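Local coordinates for Rv3651-like N-terminal domain-containing protein (Mycobacterium tuberculosis, PDB 4Q6U) that is of unknown molecular function but is built as a triple sensor-domain protein, with one GAF-like and two PAS-like domains that probably take part in signal sensing, at residues A143-L148 with W251-W256; P149-N154 with W256-C261; S262-R267 with V330-P335. All blocks are in the same frame, centred on the assembly; numbering follows the deposited sequence.

Interaction 1: residues A143-L148 with W251-W256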
loop_
_atom_site.group_PDB
_atom_site.type_symbol
_atom_site.label_atom_id
_atom_site.label_comp_id
_atom_site.label_asym_id
_atom_site.label_seq_id
_atom_site.Cartn_x
_atom_site.Cartn_y
_atom_site.Cartn_z
ATOM N N ALA B 143 20.922 -0.709 16.044
ATOM C CA ALA B 143 20.706 -0.743 14.607
ATOM C C ALA B 143 19.354 -0.113 14.321
ATOM O O ALA B 143 18.433 -0.200 15.147
ATOM C CB ALA B 143 20.765 -2.169 14.073
ATOM N N PHE B 144 19.237 0.535 13.167
ATOM C CA PHE B 144 17.949 1.080 12.740
ATOM C C PHE B 144 16.891 -0.024 12.759
ATOM O O PHE B 144 15.737 0.219 13.095
ATOM C CB PHE B 144 18.040 1.700 11.337
ATOM C CG PHE B 144 18.963 2.888 11.242
ATOM C CD1 PHE B 144 19.346 3.596 12.372
ATOM C CD2 PHE B 144 19.454 3.293 10.007
ATOM C CE1 PHE B 144 20.199 4.692 12.280
ATOM C CE2 PHE B 144 20.300 4.389 9.901
ATOM C CZ PHE B 144 20.676 5.095 11.041
ATOM N N ALA B 145 17.291 -1.250 12.433
ATOM C CA ALA B 145 16.332 -2.356 12.377
ATOM C C ALA B 145 15.815 -2.760 13.770
ATOM O O ALA B 145 14.892 -3.570 13.878
ATOM C CB ALA B 145 16.962 -3.586 11.653
ATOM N N GLU B 146 16.392 -2.189 14.833
ATOM C CA GLU B 146 15.885 -2.427 16.188
ATOM C C GLU B 146 14.786 -1.422 16.566
ATOM O O GLU B 146 14.045 -1.627 17.531
ATOM C CB GLU B 146 17.033 -2.370 17.223
ATOM C CG GLU B 146 18.111 -3.449 17.005
ATOM C CD GLU B 146 19.232 -3.419 18.040
ATOM O OE1 GLU B 146 20.303 -2.857 17.727
ATOM O OE2 GLU B 146 19.059 -3.976 19.149
ATOM N N ASP B 147 14.693 -0.329 15.811
ATOM C CA ASP B 147 13.673 0.689 16.053
ATOM C C ASP B 147 12.469 0.499 15.117
ATOM O O ASP B 147 11.364 0.919 15.424
ATOM C CB ASP B 147 14.268 2.090 15.882
ATOM C CG ASP B 147 15.110 2.515 17.075
ATOM O OD1 ASP B 147 15.346 1.665 17.964
ATOM O OD2 ASP B 147 15.518 3.698 17.121
ATOM N N LEU B 148 12.698 -0.123 13.971
ATOM C CA LEU B 148 11.609 -0.439 13.052
ATOM C C LEU B 148 11.102 -1.843 13.358
ATOM O O LEU B 148 11.873 -2.702 13.781
ATOM C CB LEU B 148 12.086 -0.330 11.607
ATOM C CG LEU B 148 12.546 1.068 11.185
ATOM C CD1 LEU B 148 13.111 1.041 9.774
ATOM C CD2 LEU B 148 11.396 2.065 11.282
ATOM N N TRP B 251 26.522 -0.927 4.023
ATOM C CA TRP B 251 26.015 -2.176 4.607
ATOM C C TRP B 251 25.306 -1.942 5.951
ATOM O O TRP B 251 25.202 -2.844 6.782
ATOM C CB TRP B 251 27.132 -3.215 4.780
ATOM C CG TRP B 251 26.584 -4.613 4.812
ATOM C CD1 TRP B 251 26.434 -5.416 5.908
ATOM C CD2 TRP B 251 26.071 -5.357 3.696
ATOM N NE1 TRP B 251 25.869 -6.617 5.541
ATOM C CE2 TRP B 251 25.639 -6.607 4.189
ATOM C CE3 TRP B 251 25.938 -5.089 2.329
ATOM C CZ2 TRP B 251 25.087 -7.589 3.361
ATOM C CZ3 TRP B 251 25.390 -6.067 1.506
ATOM C CH2 TRP B 251 24.970 -7.300 2.026
ATOM N N THR B 252 24.816 -0.728 6.160
ATOM C CA THR B 252 24.036 -0.434 7.350
ATOM C C THR B 252 22.717 -1.203 7.292
ATOM O O THR B 252 22.032 -1.197 6.266
ATOM C CB THR B 252 23.759 1.070 7.485
ATOM O OG1 THR B 252 24.997 1.773 7.639
ATOM C CG2 THR B 252 22.861 1.347 8.689
ATOM N N LEU B 253 22.375 -1.890 8.375
ATOM C CA LEU B 253 21.123 -2.641 8.425
ATOM C C LEU B 253 19.952 -1.698 8.715
ATOM O O LEU B 253 19.993 -0.923 9.682
ATOM C CB LEU B 253 21.217 -3.736 9.484
ATOM C CG LEU B 253 20.020 -4.659 9.673
ATOM C CD1 LEU B 253 19.762 -5.496 8.426
ATOM C CD2 LEU B 253 20.268 -5.547 10.882
ATOM N N LEU B 254 18.916 -1.756 7.878
ATOM C CA LEU B 254 17.784 -0.828 8.004
ATOM C C LEU B 254 16.539 -1.464 8.612
ATOM O O LEU B 254 15.922 -0.895 9.517
ATOM C CB LEU B 254 17.416 -0.247 6.641
ATOM C CG LEU B 254 18.522 0.420 5.827
ATOM C CD1 LEU B 254 17.993 0.774 4.451
ATOM C CD2 LEU B 254 19.077 1.662 6.538
ATOM N N LYS B 255 16.161 -2.635 8.106
ATOM C CA LYS B 255 14.909 -3.259 8.513
ATOM C C LYS B 255 14.906 -4.760 8.280
ATOM O O LYS B 255 15.374 -5.224 7.244
ATOM C CB LYS B 255 13.728 -2.644 7.754
ATOM C CG LYS B 255 12.383 -3.197 8.217
ATOM C CD LYS B 255 11.241 -2.637 7.431
ATOM C CE LYS B 255 9.935 -3.241 7.897
ATOM N NZ LYS B 255 9.374 -2.592 9.122
ATOM N N TRP B 256 14.368 -5.510 9.235
ATOM C CA TRP B 256 14.125 -6.941 9.040
ATOM C C TRP B 256 12.755 -7.140 8.406
ATOM O O TRP B 256 11.779 -6.550 8.858
ATOM C CB TRP B 256 14.193 -7.703 10.359
ATOM C CG TRP B 256 15.581 -7.796 10.916
ATOM C CD1 TRP B 256 16.081 -7.115 11.983
ATOM C CD2 TRP B 256 16.647 -8.611 10.420
ATOM N NE1 TRP B 256 17.402 -7.461 12.191
ATOM C CE2 TRP B 256 17.773 -8.372 11.234
ATOM C CE3 TRP B 256 16.758 -9.518 9.355
ATOM C CZ2 TRP B 256 18.991 -9.009 11.030
ATOM C CZ3 TRP B 256 17.974 -10.153 9.151
ATOM C CH2 TRP B 256 19.075 -9.895 9.984
HETATM O O HOH W 1 21.553 0.366 11.657
HETATM O O HOH W 2 13.316 -4.242 11.648
#

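Interaction 2: residues P149-N154 with W256-C261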
loop_
_atom_site.group_PDB
_atom_site.type_symbol
_atom_site.label_atom_id
_atom_site.label_comp_id
_atom_site.label_asym_id
_atom_site.label_seq_id
_atom_site.Cartn_x
_atom_site.Cartn_y
_atom_site.Cartn_z
ATOM N N PRO B 149 9.796 -2.086 13.174
ATOM C CA PRO B 149 9.331 -3.447 13.431
ATOM C C PRO B 149 9.958 -4.426 12.450
ATOM O O PRO B 149 10.408 -4.005 11.382
ATOM C CB PRO B 149 7.820 -3.353 13.208
ATOM C CG PRO B 149 7.500 -1.922 13.417
ATOM C CD PRO B 149 8.679 -1.153 12.927
ATOM N N ALA B 150 10.014 -5.698 12.819
ATOM C CA ALA B 150 10.339 -6.739 11.856
ATOM C C ALA B 150 9.049 -7.083 11.127
ATOM O O ALA B 150 7.981 -7.055 11.738
ATOM C CB ALA B 150 10.925 -7.960 12.535
ATOM N N ARG B 151 9.162 -7.353 9.827
ATOM C CA ARG B 151 8.058 -7.872 8.998
ATOM C C ARG B 151 6.936 -6.856 8.753
ATOM O O ARG B 151 6.654 -6.517 7.598
ATOM C CB ARG B 151 7.495 -9.163 9.629
ATOM C CG ARG B 151 6.170 -9.685 9.057
ATOM C CD ARG B 151 6.281 -10.209 7.625
ATOM N NE ARG B 151 7.280 -11.264 7.437
ATOM C CZ ARG B 151 7.028 -12.568 7.511
ATOM N NH1 ARG B 151 5.809 -12.999 7.795
ATOM N NH2 ARG B 151 8.004 -13.448 7.308
ATOM N N GLU B 152 6.304 -6.361 9.818
ATOM C CA GLU B 152 5.172 -5.437 9.676
ATOM C C GLU B 152 5.572 -4.083 9.086
ATOM O O GLU B 152 6.593 -3.512 9.456
ATOM C CB GLU B 152 4.492 -5.215 11.031
ATOM C CG GLU B 152 4.251 -6.492 11.814
ATOM C CD GLU B 152 3.178 -7.360 11.196
ATOM O OE1 GLU B 152 2.202 -6.802 10.648
ATOM O OE2 GLU B 152 3.311 -8.600 11.255
ATOM N N LEU B 153 4.731 -3.555 8.205
ATOM C CA LEU B 153 4.991 -2.296 7.515
ATOM C C LEU B 153 4.055 -1.191 8.006
ATOM O O LEU B 153 2.922 -1.457 8.390
ATOM C CB LEU B 153 4.818 -2.476 5.999
ATOM C CG LEU B 153 5.630 -3.618 5.376
ATOM C CD1 LEU B 153 5.363 -3.663 3.870
ATOM C CD2 LEU B 153 7.094 -3.448 5.651
ATOM N N ASN B 154 4.516 0.049 7.957
ATOM C CA ASN B 154 3.698 1.164 8.422
ATOM C C ASN B 154 3.660 2.293 7.412
ATOM O O ASN B 154 4.487 2.316 6.497
ATOM C CB ASN B 154 4.233 1.671 9.768
ATOM C CG ASN B 154 3.554 1.006 10.937
ATOM O OD1 ASN B 154 2.361 1.207 11.167
ATOM N ND2 ASN B 154 4.304 0.210 11.683
ATOM N N TRP B 256 14.368 -5.510 9.235
ATOM C CA TRP B 256 14.125 -6.941 9.040
ATOM C C TRP B 256 12.755 -7.140 8.406
ATOM O O TRP B 256 11.779 -6.550 8.858
ATOM C CB TRP B 256 14.193 -7.703 10.359
ATOM C CG TRP B 256 15.581 -7.796 10.916
ATOM C CD1 TRP B 256 16.081 -7.115 11.983
ATOM C CD2 TRP B 256 16.647 -8.611 10.420
ATOM N NE1 TRP B 256 17.402 -7.461 12.191
ATOM C CE2 TRP B 256 17.773 -8.372 11.234
ATOM C CE3 TRP B 256 16.758 -9.518 9.355
ATOM C CZ2 TRP B 256 18.991 -9.009 11.030
ATOM C CZ3 TRP B 256 17.974 -10.153 9.151
ATOM C CH2 TRP B 256 19.075 -9.895 9.984
ATOM N N LEU B 257 12.689 -7.970 7.366
ATOM C CA LEU B 257 11.426 -8.244 6.666
ATOM C C LEU B 257 10.843 -9.567 7.147
ATOM O O LEU B 257 9.648 -9.811 7.066
ATOM C CB LEU B 257 11.646 -8.263 5.158
ATOM C CG LEU B 257 12.064 -6.924 4.553
ATOM C CD1 LEU B 257 12.274 -7.067 3.061
ATOM C CD2 LEU B 257 11.030 -5.838 4.850
ATOM N N ASP B 258 11.721 -10.429 7.637
ATOM C CA ASP B 258 11.329 -11.613 8.380
ATOM C C ASP B 258 11.835 -11.411 9.798
ATOM O O ASP B 258 12.158 -10.290 10.174
ATOM C CB ASP B 258 11.926 -12.867 7.747
ATOM C CG ASP B 258 11.579 -12.983 6.286
ATOM O OD1 ASP B 258 10.379 -12.856 5.967
ATOM O OD2 ASP B 258 12.494 -13.179 5.457
ATOM N N GLN B 259 11.914 -12.474 10.584
ATOM C CA GLN B 259 12.503 -12.345 11.912
ATOM C C GLN B 259 14.024 -12.232 11.796
ATOM O O GLN B 259 14.618 -12.734 10.843
ATOM C CB GLN B 259 12.114 -13.529 12.804
ATOM C CG GLN B 259 10.645 -13.540 13.203
ATOM C CD GLN B 259 10.120 -12.161 13.589
ATOM O OE1 GLN B 259 10.620 -11.534 14.521
ATOM N NE2 GLN B 259 9.106 -11.683 12.865
ATOM N N PRO B 260 14.668 -11.564 12.766
ATOM C CA PRO B 260 16.127 -11.416 12.690
ATOM C C PRO B 260 16.839 -12.756 12.664
ATOM O O PRO B 260 16.345 -13.731 13.230
ATOM C CB PRO B 260 16.475 -10.648 13.965
ATOM C CG PRO B 260 15.211 -9.954 14.348
ATOM C CD PRO B 260 14.088 -10.850 13.915
ATOM N N CYS B 261 17.980 -12.812 11.988
ATOM C CA CYS B 261 18.746 -14.042 11.957
ATOM C C CYS B 261 19.747 -14.025 13.096
ATOM O O CYS B 261 20.294 -12.983 13.456
ATOM C CB CYS B 261 19.453 -14.234 10.613
ATOM S SG CYS B 261 21.014 -13.371 10.448
#

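Interaction 3: residues S262-R267 with V330-P335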
loop_
_atom_site.group_PDB
_atom_site.type_symbol
_atom_site.label_atom_id
_atom_site.label_comp_id
_atom_site.label_asym_id
_atom_site.label_seq_id
_atom_site.Cartn_x
_atom_site.Cartn_y
_atom_site.Cartn_z
ATOM N N SER B 262 19.956 -15.191 13.682
ATOM C CA SER B 262 20.915 -15.337 14.758
ATOM C C SER B 262 22.236 -15.898 14.233
ATOM O O SER B 262 23.116 -16.227 15.019
ATOM C CB SER B 262 20.343 -16.234 15.860
ATOM O OG SER B 262 19.818 -17.435 15.320
ATOM N N PHE B 263 22.375 -15.984 12.908
ATOM C CA PHE B 263 23.605 -16.510 12.299
ATOM C C PHE B 263 24.798 -15.654 12.674
ATOM O O PHE B 263 25.897 -16.168 12.856
ATOM C CB PHE B 263 23.541 -16.561 10.764
ATOM C CG PHE B 263 22.288 -17.142 10.212
ATOM C CD1 PHE B 263 21.609 -18.147 10.875
ATOM C CD2 PHE B 263 21.785 -16.672 9.009
ATOM C CE1 PHE B 263 20.438 -18.666 10.351
ATOM C CE2 PHE B 263 20.624 -17.181 8.484
ATOM C CZ PHE B 263 19.947 -18.184 9.152
ATOM N N TYR B 264 24.591 -14.344 12.758
ATOM C CA TYR B 264 25.704 -13.445 13.043
ATOM C C TYR B 264 25.266 -12.304 13.974
ATOM O O TYR B 264 24.078 -12.083 14.183
ATOM C CB TYR B 264 26.293 -12.906 11.731
ATOM C CG TYR B 264 25.490 -11.795 11.064
ATOM C CD1 TYR B 264 24.348 -12.072 10.325
ATOM C CD2 TYR B 264 25.897 -10.474 11.154
ATOM C CE1 TYR B 264 23.631 -11.053 9.716
ATOM C CE2 TYR B 264 25.186 -9.452 10.549
ATOM C CZ TYR B 264 24.061 -9.744 9.831
ATOM O OH TYR B 264 23.367 -8.718 9.233
ATOM N N ASP B 265 26.234 -11.597 14.547
ATOM C CA ASP B 265 25.937 -10.581 15.553
ATOM C C ASP B 265 25.707 -9.227 14.899
ATOM O O ASP B 265 26.578 -8.352 14.941
ATOM C CB ASP B 265 27.076 -10.498 16.584
ATOM C CG ASP B 265 26.641 -9.840 17.890
ATOM O OD1 ASP B 265 25.603 -9.143 17.907
ATOM O OD2 ASP B 265 27.346 -10.010 18.903
ATOM N N TRP B 266 24.528 -9.061 14.300
ATOM C CA TRP B 266 24.147 -7.809 13.663
ATOM C C TRP B 266 23.925 -6.696 14.690
ATOM O O TRP B 266 24.095 -5.520 14.374
ATOM C CB TRP B 266 22.876 -7.997 12.800
ATOM C CG TRP B 266 21.705 -8.541 13.562
ATOM C CD1 TRP B 266 21.440 -9.854 13.842
ATOM C CD2 TRP B 266 20.638 -7.785 14.144
ATOM N NE1 TRP B 266 20.278 -9.958 14.570
ATOM C CE2 TRP B 266 19.763 -8.706 14.761
ATOM C CE3 TRP B 266 20.335 -6.420 14.199
ATOM C CZ2 TRP B 266 18.607 -8.299 15.438
ATOM C CZ3 TRP B 266 19.177 -6.020 14.863
ATOM C CH2 TRP B 266 18.335 -6.959 15.477
ATOM N N ARG B 267 23.561 -7.061 15.918
ATOM C CA ARG B 267 23.290 -6.044 16.945
ATOM C C ARG B 267 24.574 -5.393 17.463
ATOM O O ARG B 267 24.670 -4.167 17.543
ATOM C CB ARG B 267 22.493 -6.654 18.102
ATOM C CG ARG B 267 21.022 -6.904 17.744
ATOM C CD ARG B 267 20.197 -7.404 18.925
ATOM N NE ARG B 267 20.217 -6.467 20.045
ATOM C CZ ARG B 267 20.808 -6.715 21.209
ATOM N NH1 ARG B 267 21.408 -7.876 21.411
ATOM N NH2 ARG B 267 20.792 -5.806 22.171
ATOM N N VAL B 330 18.318 -7.759 0.931
ATOM C CA VAL B 330 19.270 -8.832 1.131
ATOM C C VAL B 330 18.591 -10.065 1.707
ATOM O O VAL B 330 17.814 -9.955 2.647
ATOM C CB VAL B 330 20.413 -8.381 2.075
ATOM C CG1 VAL B 330 21.303 -9.537 2.390
ATOM C CG2 VAL B 330 21.212 -7.256 1.434
ATOM N N ALA B 331 18.877 -11.230 1.128
ATOM C CA ALA B 331 18.398 -12.500 1.666
ATOM C C ALA B 331 19.557 -13.259 2.302
ATOM O O ALA B 331 20.512 -13.616 1.628
ATOM C CB ALA B 331 17.742 -13.336 0.580
ATOM N N LEU B 332 19.460 -13.508 3.601
ATOM C CA LEU B 332 20.554 -14.121 4.348
ATOM C C LEU B 332 20.275 -15.545 4.761
ATOM O O LEU B 332 19.242 -15.833 5.352
ATOM C CB LEU B 332 20.842 -13.317 5.604
ATOM C CG LEU B 332 21.077 -11.835 5.390
ATOM C CD1 LEU B 332 20.986 -11.149 6.727
ATOM C CD2 LEU B 332 22.456 -11.693 4.831
ATOM N N ARG B 333 21.235 -16.424 4.508
ATOM C CA ARG B 333 21.136 -17.792 4.975
ATOM C C ARG B 333 22.521 -18.420 5.147
ATOM O O ARG B 333 23.522 -17.893 4.664
ATOM C CB ARG B 333 20.289 -18.630 4.006
ATOM C CG ARG B 333 20.920 -18.846 2.627
ATOM C CD ARG B 333 20.153 -19.908 1.804
ATOM N NE ARG B 333 20.581 -19.975 0.400
ATOM C CZ ARG B 333 21.752 -20.451 -0.007
ATOM N NH1 ARG B 333 22.635 -20.901 0.877
ATOM N NH2 ARG B 333 22.051 -20.475 -1.300
ATOM N N LEU B 334 22.574 -19.549 5.838
ATOM C CA LEU B 334 23.817 -20.302 5.957
ATOM C C LEU B 334 24.265 -20.835 4.593
ATOM O O LEU B 334 23.439 -21.304 3.808
ATOM C CB LEU B 334 23.636 -21.449 6.951
ATOM C CG LEU B 334 23.332 -20.981 8.377
ATOM C CD1 LEU B 334 23.106 -22.163 9.306
ATOM C CD2 LEU B 334 24.470 -20.114 8.883
ATOM N N PRO B 335 25.574 -20.758 4.295
ATOM C CA PRO B 335 26.067 -21.298 3.024
ATOM C C PRO B 335 26.282 -22.803 3.108
ATOM O O PRO B 335 26.616 -23.298 4.182
ATOM C CB PRO B 335 27.393 -20.565 2.822
ATOM C CG PRO B 335 27.881 -20.314 4.221
ATOM C CD PRO B 335 26.655 -20.163 5.101
#

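Interaction 1: residues A143-L148 with W251-W256
The backbone of A143-L148, a helical turn at 144-147 without regular helical bonding, sets A145 against K255 with CA atoms 4.2 Å apart. The second segment carries the short edge strand 253-256 of a five-stranded antiparallel sheet in the C-terminal PAS-like domain, whereas the turn belongs to the middle one, making this a buried domain-domain junction. L254 and K255 both face L245 of the neighbouring strand, a classic beta bulge. Two waters join the backbones: water 1 accepts from F144 N and donates to L253 O, and water 2 links A145 O with W256 N.

A145 buries most in the turn. Its methyl lies 3.8 Å from L253 CG and, on an oblique approach to the indole, 3.7 Å from W256 CD1. L253 reaches it because CG stands anti to the backbone N (chi1 -179°), which brings the branch point and CD2 against the methyl. F144 and L254 run side by side and point the same way; L254 CD2 meets F144 CD2 at the ring edge, 3.9 Å away, while T252 CG2 approaches the same ring obliquely. F144 also stacks with W113, and L148 and L254 both pack on L161 of helix 157-165. Within the turn, A143 N donates to E146 OE1 (2.8 Å, 161°). F144 O receives two backbone N-H groups, from D147 and L148. Beyond the turn, L148 CD1 comes to rest 3.4 Å from L254 O.

Interaction 2: residues P149-N154 with W256-C261
R151 and A150 bury the most surface here, and the three hydrogen bonds that join the segments all start from R151. Its backbone N donates to W256 O (2.9 Å, 166°) from above the carbonyl plane. The side chain curls round L257 O: CG leaves anti to the backbone N (chi1 168°), and bends at chi2 and chi3 bring NE round to that oxygen. The bond is 2.8 Å long, lies in the carbonyl plane and falls almost in the guanidinium plane as well. NH2 of the same group makes a salt bridge to D258 OD1, also 2.8 Å, reaching the oxygen on its anti side with guanidinium and carboxylate planes 87° apart. Gripped at NE and NH2, the guanidinium has its rotation fixed, and R243 as a second partner of OD1 would probably favour a charged carboxylate.

A150 packs beside these bonds. Its CA makes a CH...O contact with W256 O, and its methyl lies 3.9 Å from W256 CB and 3.5 Å from D258 O, a buried oxygen with no hydrogen-bonding partner in the model. The amide end of Q259, on a chain bent at chi2, also comes near this methyl, OE1 4.1 Å from A150 CB.

The contact ties the loop before helix 157-165, in the middle domain, to the chain leaving strand 253-256 in the C-terminal domain. R151 packs on I234 of helix 228-235, L257 lies on R243 of strand 242-246, and L257 also meets I232 of the second subunit.

Interaction 3: residues S262-R267 with V330-P335
F263 carries most of this contact, its ring covered on one face by L334 and touching the backbone at the end of strand 325-333 with CE2. With CG anti to the carbonyl carbon (chi1 -47°), the ring swings toward the strand. L334 crosses it obliquely: CG stands 4.2 Å from the ring centroid and 12° off the normal, a CH-pi contact, while CD2 lies 3.9 Å from F263 CG. CE2 meets main chain, 3.6 Å from R333 CA, which approaches obliquely, and 3.7 Å from L332 O, which lies near the ring plane at the edge.

Y264 takes the less common rotamer in which CG sits between the backbone N and the carbonyl carbon (chi1 77°). This brings the ring edge to L332, with Y264 CE1 4.0 Å from L332 CD1 and the two side chains crossing at about a right angle. R333 NH2 forms a salt bridge with E339, and its NH1 donates to L334 O.

H242 adds a ring meeting F263 nearly at right angles, and L302 packs on Y264. The arrangement is plain hydrophobic packing of the loop after strand 253-256 against the end of strand 325-333, in the antiparallel sheet of a PAS-like domain.

The three contacts follow one run of chain, 251-267, out of the edge strand 253-256. Interactions 1 and 2, with centres 9 Å apart, share W256 and dock consecutive parts of the middle-domain loop; K255 NZ joins them through probable hydrogen bonds to P149 O and E152 O, both 2.9 Å, and also forms a salt bridge with E157. Interaction 3 stays within the C-terminal domain, its centre about 13 Å from that of interaction 1 and 14 Å from that of interaction 2. W266 bridges all three: its CH2 is 3.5 Å from W256 NE1 and its CZ2 3.5 Å from P260 CB, while R267 NE forms a salt bridge to E146 OE2 at 2.9 Å.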